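PDB 6W6M: type IV pilus secretin PilQ family protein from Vibrio cholerae, which probably forms the gated outer-membrane channel through which the type IV competence pilus of Vibrio cholerae passes, as a secretin of the PilQ subfamily. Local coordinates for residues E332-E337 against Q413-A418; F524-N529 against E553-S558. One frame throughout, in Å; residues are numbered along the deposited sequence.

Interaction 1. Residues E332-E337 against Q413-A418; sequences EGNLEE and QNESKA
Leu-335 and Asn-414 face each other across two antiparallel strands of the secretin barrel, a hydrogen-bonded pair joined by bonds in both directions: Leu-335 N to Asn-414 O and Asn-414 N to Leu-335 O, each 3.0 Å. Gly-333 and Ser-416 repeat the pattern two residues along. Outward from the Leu-335 backbone, CB sits 3.2 Å from Asn-414 OD1, CG is farther off, and CD2 swings back to 3.7 Å from Asn-414 OD1, while CD1 turns the other way to pack on Gln-554 of strand 549-568. The asparagine brings its amide to the leucine because CG is tucked between backbone N and carbonyl carbon (chi1 71°). On the other face, Glu-336 and Gln-413 run side by side with carboxylate and amide stacked nearly flat, the Glu-336 CD to Gln-413 CD distance being 4.2 Å. Asn-334 and Glu-415 also point the same way, but their planar groups stand almost perpendicular, 84° apart. Glu-332 OE2 and Lys-417 NZ remain 5.3 Å apart, too far for a salt bridge. The backbone bonds therefore do the joining, and the largely polar side chains add only light contacts along this surface of the barrel wall.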
loop_
_atom_site.group_PDB
_atom_site.type_symbol
_atom_site.label_atom_id
_atom_site.label_comp_id
_atom_site.label_asym_id
_atom_site.label_seq_id
_atom_site.Cartn_x
_atom_site.Cartn_y
_atom_site.Cartn_z
ATOM N N GLU A 332 17.960 54.991 17.912
ATOM C CA GLU A 332 18.386 55.728 19.094
ATOM C C GLU A 332 17.737 55.168 20.349
ATOM O O GLU A 332 16.606 54.679 20.321
ATOM C CB GLU A 332 18.030 57.204 19.009
ATOM C CG GLU A 332 18.753 57.980 17.964
ATOM C CD GLU A 332 18.268 59.408 17.924
ATOM O OE1 GLU A 332 17.249 59.693 18.587
ATOM O OE2 GLU A 332 18.888 60.236 17.223
ATOM N N GLY A 333 18.441 55.306 21.471
ATOM C CA GLY A 333 17.922 54.835 22.744
ATOM C C GLY A 333 18.453 55.542 23.978
ATOM O O GLY A 333 19.600 55.983 23.983
ATOM N N ASN A 334 17.631 55.655 25.025
ATOM C CA ASN A 334 18.014 56.288 26.282
ATOM C C ASN A 334 17.435 55.530 27.467
ATOM O O ASN A 334 16.321 55.012 27.400
ATOM C CB ASN A 334 17.535 57.731 26.349
ATOM C CG ASN A 334 18.296 58.635 25.420
ATOM O OD1 ASN A 334 19.421 58.336 25.035
ATOM N ND2 ASN A 334 17.683 59.746 25.039
ATOM N N LEU A 335 18.177 55.514 28.574
ATOM C CA LEU A 335 17.740 54.796 29.773
ATOM C C LEU A 335 18.271 55.497 31.014
ATOM O O LEU A 335 19.392 56.012 30.989
ATOM C CB LEU A 335 18.223 53.356 29.720
ATOM C CG LEU A 335 17.727 52.382 30.776
ATOM C CD1 LEU A 335 17.604 51.017 30.188
ATOM C CD2 LEU A 335 18.695 52.351 31.915
ATOM N N GLU A 336 17.481 55.509 32.098
ATOM C CA GLU A 336 17.903 56.091 33.367
ATOM C C GLU A 336 17.209 55.432 34.555
ATOM O O GLU A 336 15.997 55.201 34.533
ATOM C CB GLU A 336 17.625 57.574 33.383
ATOM C CG GLU A 336 18.093 58.263 34.623
ATOM C CD GLU A 336 17.837 59.740 34.571
ATOM O OE1 GLU A 336 17.256 60.197 33.565
ATOM O OE2 GLU A 336 18.210 60.449 35.528
ATOM N N GLU A 337 17.978 55.163 35.606
ATOM C CA GLU A 337 17.446 54.523 36.807
ATOM C C GLU A 337 18.063 55.053 38.105
ATOM O O GLU A 337 19.268 55.263 38.190
ATOM C CB GLU A 337 17.648 53.012 36.716
ATOM C CG GLU A 337 16.903 52.221 37.776
ATOM C CD GLU A 337 17.124 50.729 37.642
ATOM O OE1 GLU A 337 18.084 50.331 36.951
ATOM O OE2 GLU A 337 16.340 49.953 38.230
ATOM N N GLN A 413 22.689 55.815 33.920
ATOM C CA GLN A 413 22.137 56.557 32.786
ATOM C C GLN A 413 22.910 56.287 31.491
ATOM O O GLN A 413 24.059 56.699 31.380
ATOM C CB GLN A 413 22.152 58.056 33.072
ATOM C CG GLN A 413 21.461 58.880 31.999
ATOM C CD GLN A 413 21.335 60.339 32.375
ATOM O OE1 GLN A 413 21.682 60.736 33.483
ATOM N NE2 GLN A 413 20.838 61.147 31.447
ATOM N N ASN A 414 22.308 55.615 30.505
ATOM C CA ASN A 414 23.052 55.374 29.275
ATOM C C ASN A 414 22.228 55.722 28.047
ATOM O O ASN A 414 21.052 56.076 28.140
ATOM C CB ASN A 414 23.569 53.940 29.181
ATOM C CG ASN A 414 22.493 52.948 28.957
ATOM O OD1 ASN A 414 21.378 53.113 29.428
ATOM N ND2 ASN A 414 22.819 51.885 28.244
ATOM N N GLU A 415 22.877 55.622 26.894
ATOM C CA GLU A 415 22.423 56.253 25.668
ATOM C C GLU A 415 23.132 55.627 24.476
ATOM O O GLU A 415 24.297 55.246 24.569
ATOM C CB GLU A 415 22.687 57.745 25.746
ATOM C CG GLU A 415 22.954 58.415 24.447
ATOM C CD GLU A 415 23.231 59.884 24.627
ATOM O OE1 GLU A 415 23.865 60.243 25.638
ATOM O OE2 GLU A 415 22.806 60.683 23.765
ATOM N N SER A 416 22.433 55.520 23.347
ATOM C CA SER A 416 22.993 54.780 22.225
ATOM C C SER A 416 22.426 55.260 20.897
ATOM O O SER A 416 21.305 55.764 20.843
ATOM C CB SER A 416 22.731 53.286 22.393
ATOM O OG SER A 416 23.228 52.558 21.291
ATOM N N LYS A 417 23.207 55.073 19.833
ATOM C CA LYS A 417 22.867 55.455 18.468
ATOM C C LYS A 417 23.390 54.408 17.497
ATOM O O LYS A 417 24.363 53.713 17.781
ATOM C CB LYS A 417 23.468 56.802 18.088
ATOM C CG LYS A 417 22.873 57.977 18.797
ATOM C CD LYS A 417 23.634 59.239 18.460
ATOM C CE LYS A 417 23.497 59.587 16.993
ATOM N NZ LYS A 417 24.136 60.886 16.658
ATOM N N ALA A 418 22.752 54.309 16.335
ATOM C CA ALA A 418 23.249 53.405 15.303
ATOM C C ALA A 418 22.688 53.812 13.952
ATOM O O ALA A 418 21.616 54.409 13.874
ATOM C CB ALA A 418 22.893 51.948 15.602
#

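Interaction 2. Residues F524-N529 against E553-S558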
loop_
_atom_site.group_PDB
_atom_site.type_symbol
_atom_site.label_atom_id
_atom_site.label_comp_id
_atom_site.label_asym_id
_atom_site.label_seq_id
_atom_site.Cartn_x
_atom_site.Cartn_y
_atom_site.Cartn_z
ATOM N N PHE A 524 8.331 53.368 10.838
ATOM C CA PHE A 524 8.718 54.258 11.921
ATOM C C PHE A 524 8.241 53.674 13.240
ATOM O O PHE A 524 7.128 53.164 13.320
ATOM C CB PHE A 524 8.125 55.648 11.705
ATOM C CG PHE A 524 8.414 56.614 12.810
ATOM C CD1 PHE A 524 9.636 57.255 12.884
ATOM C CD2 PHE A 524 7.458 56.895 13.776
ATOM C CE1 PHE A 524 9.902 58.138 13.902
ATOM C CE2 PHE A 524 7.726 57.773 14.793
ATOM C CZ PHE A 524 8.948 58.396 14.855
ATOM N N GLN A 525 9.075 53.735 14.276
ATOM C CA GLN A 525 8.666 53.237 15.584
ATOM C C GLN A 525 9.156 54.150 16.695
ATOM O O GLN A 525 10.230 54.742 16.603
ATOM C CB GLN A 525 9.184 51.833 15.849
ATOM C CG GLN A 525 8.589 50.788 14.973
ATOM C CD GLN A 525 9.180 49.445 15.223
ATOM O OE1 GLN A 525 8.550 48.430 14.964
ATOM N NE2 GLN A 525 10.395 49.418 15.737
ATOM N N HIS A 526 8.380 54.207 17.772
ATOM C CA HIS A 526 8.711 55.011 18.935
ATOM C C HIS A 526 8.161 54.330 20.179
ATOM O O HIS A 526 7.121 53.684 20.121
ATOM C CB HIS A 526 8.141 56.414 18.785
ATOM C CG HIS A 526 8.476 57.320 19.918
ATOM N ND1 HIS A 526 9.769 57.664 20.237
ATOM C CD2 HIS A 526 7.687 57.967 20.801
ATOM C CE1 HIS A 526 9.762 58.480 21.272
ATOM N NE2 HIS A 526 8.510 58.679 21.633
ATOM N N SER A 527 8.862 54.457 21.305
ATOM C CA SER A 527 8.339 53.864 22.534
ATOM C C SER A 527 8.882 54.581 23.762
ATOM O O SER A 527 10.005 55.078 23.744
ATOM C CB SER A 527 8.667 52.375 22.620
ATOM O OG SER A 527 10.057 52.170 22.694
ATOM N N ILE A 528 8.077 54.612 24.828
ATOM C CA ILE A 528 8.395 55.307 26.073
ATOM C C ILE A 528 7.866 54.500 27.248
ATOM O O ILE A 528 6.697 54.111 27.255
ATOM C CB ILE A 528 7.787 56.724 26.101
ATOM C CG1 ILE A 528 8.425 57.615 25.048
ATOM C CG2 ILE A 528 8.001 57.364 27.434
ATOM C CD1 ILE A 528 7.704 58.914 24.850
ATOM N N ASN A 529 8.703 54.280 28.262
ATOM C CA ASN A 529 8.292 53.570 29.470
ATOM C C ASN A 529 8.704 54.344 30.712
ATOM O O ASN A 529 9.801 54.900 30.762
ATOM C CB ASN A 529 8.915 52.180 29.565
ATOM C CG ASN A 529 8.347 51.225 28.576
ATOM O OD1 ASN A 529 7.232 51.406 28.092
ATOM N ND2 ASN A 529 9.117 50.205 28.236
ATOM N N GLU A 553 13.133 54.907 33.780
ATOM C CA GLU A 553 12.629 55.572 32.587
ATOM C C GLU A 553 13.412 55.166 31.349
ATOM O O GLU A 553 14.645 55.140 31.364
ATOM C CB GLU A 553 12.684 57.070 32.750
ATOM C CG GLU A 553 12.115 57.806 31.590
ATOM C CD GLU A 553 12.138 59.294 31.799
ATOM O OE1 GLU A 553 12.644 59.732 32.852
ATOM O OE2 GLU A 553 11.645 60.028 30.917
ATOM N N GLN A 554 12.697 54.876 30.262
ATOM C CA GLN A 554 13.343 54.374 29.058
ATOM C C GLN A 554 12.650 54.912 27.816
ATOM O O GLN A 554 11.454 55.195 27.836
ATOM C CB GLN A 554 13.339 52.853 29.042
ATOM C CG GLN A 554 14.106 52.263 27.913
ATOM C CD GLN A 554 14.212 50.778 28.035
ATOM O OE1 GLN A 554 13.782 50.196 29.027
ATOM N NE2 GLN A 554 14.766 50.141 27.015
ATOM N N MET A 555 13.406 55.183 26.747
ATOM C CA MET A 555 12.853 55.681 25.486
ATOM C C MET A 555 13.619 55.137 24.273
ATOM O O MET A 555 14.845 55.097 24.286
ATOM C CB MET A 555 12.868 57.210 25.465
ATOM C CG MET A 555 12.399 57.813 24.152
ATOM S SD MET A 555 12.359 59.613 24.133
ATOM C CE MET A 555 14.106 59.999 24.061
ATOM N N GLY A 556 12.900 54.720 23.231
ATOM C CA GLY A 556 13.525 54.193 22.027
ATOM C C GLY A 556 12.892 54.752 20.775
ATOM O O GLY A 556 11.717 55.125 20.769
ATOM N N LYS A 557 13.677 54.797 19.700
ATOM C CA LYS A 557 13.179 55.303 18.427
ATOM C C LYS A 557 13.895 54.627 17.268
ATOM O O LYS A 557 15.112 54.440 17.311
ATOM C CB LYS A 557 13.358 56.812 18.331
ATOM C CG LYS A 557 13.249 57.332 16.934
ATOM C CD LYS A 557 13.360 58.830 16.888
ATOM C CE LYS A 557 12.144 59.475 17.490
ATOM N NZ LYS A 557 12.134 60.928 17.215
ATOM N N SER A 558 13.144 54.286 16.223
ATOM C CA SER A 558 13.713 53.555 15.098
ATOM C C SER A 558 13.077 54.011 13.795
ATOM O O SER A 558 11.905 54.389 13.761
ATOM C CB SER A 558 13.521 52.051 15.270
ATOM O OG SER A 558 14.031 51.356 14.159
#
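His-526 forms a non-hydrogen-bonded pair with Lys-557 in an antiparallel beta ladder of the barrel wall, and its imidazole also meets Met-555, from the next such pair along, opposite Ile-528. With CG anti to the backbone N (chi1 -178°), the ring leans over toward the facing strand and crosses both neighbours at a slant. Its ND1 is 4.1 Å from Lys-557 CE, and its CE1 is 4.0 Å from Met-555 CG. The methionine sulfur then passes the rim of the ring: SD is 5.1 Å from the centroid of the His-526 ring, 78° off its normal, an edge-on sulfur-aromatic contact. Lys-557 bends at its third torsion, which brings CE near both the imidazole and Phe-524, whose CZ is 4.3 Å from Lys-557 CE. Farther along, Ile-528 runs beside Met-555, both side chains pointing the same way.

The opposite face carries the side chains of Gln-525, Ser-527, Asn-529, Gln-554 and Ser-558; the pairs Gln-525 with Ser-558, Ser-527 with Gly-556 and Asn-529 with Gln-554 each exchange two backbone hydrogen bonds, that from Asn-529 N to Gln-554 O nearly straight, 173° at the hydrogen. Strand 524-529 gives its other edge to a neighbouring subunit, so the sheet runs on between chains. Gln-554 turns its OE1 to the hydroxyl of Tyr-552 in its own strand, while the amide end of Gln-525 comes near Ser-558, with Gln-525 NE2 4.1 Å from Ser-558 CB.

In the fold
Both contacts are surface ladders of one antiparallel sheet, their centres about 10 Å apart, and they meet at strands 320-347 and 549-568. There Asn-334 N to Met-555 O and Glu-336 N to Glu-553 O are probable hydrogen bonds, so the four segments lie in the order 413-418, 332-337, 553-558, 524-529. The two outer segments continue the sheet into neighbouring subunits, as expected for a 14-chain secretin barrel. The chemistry differs: interaction 1 is mostly carboxylates and amides with one leucine, whereas interaction 2 buries more surface and groups aromatic, thioether and aliphatic side chains with a lysine along one face.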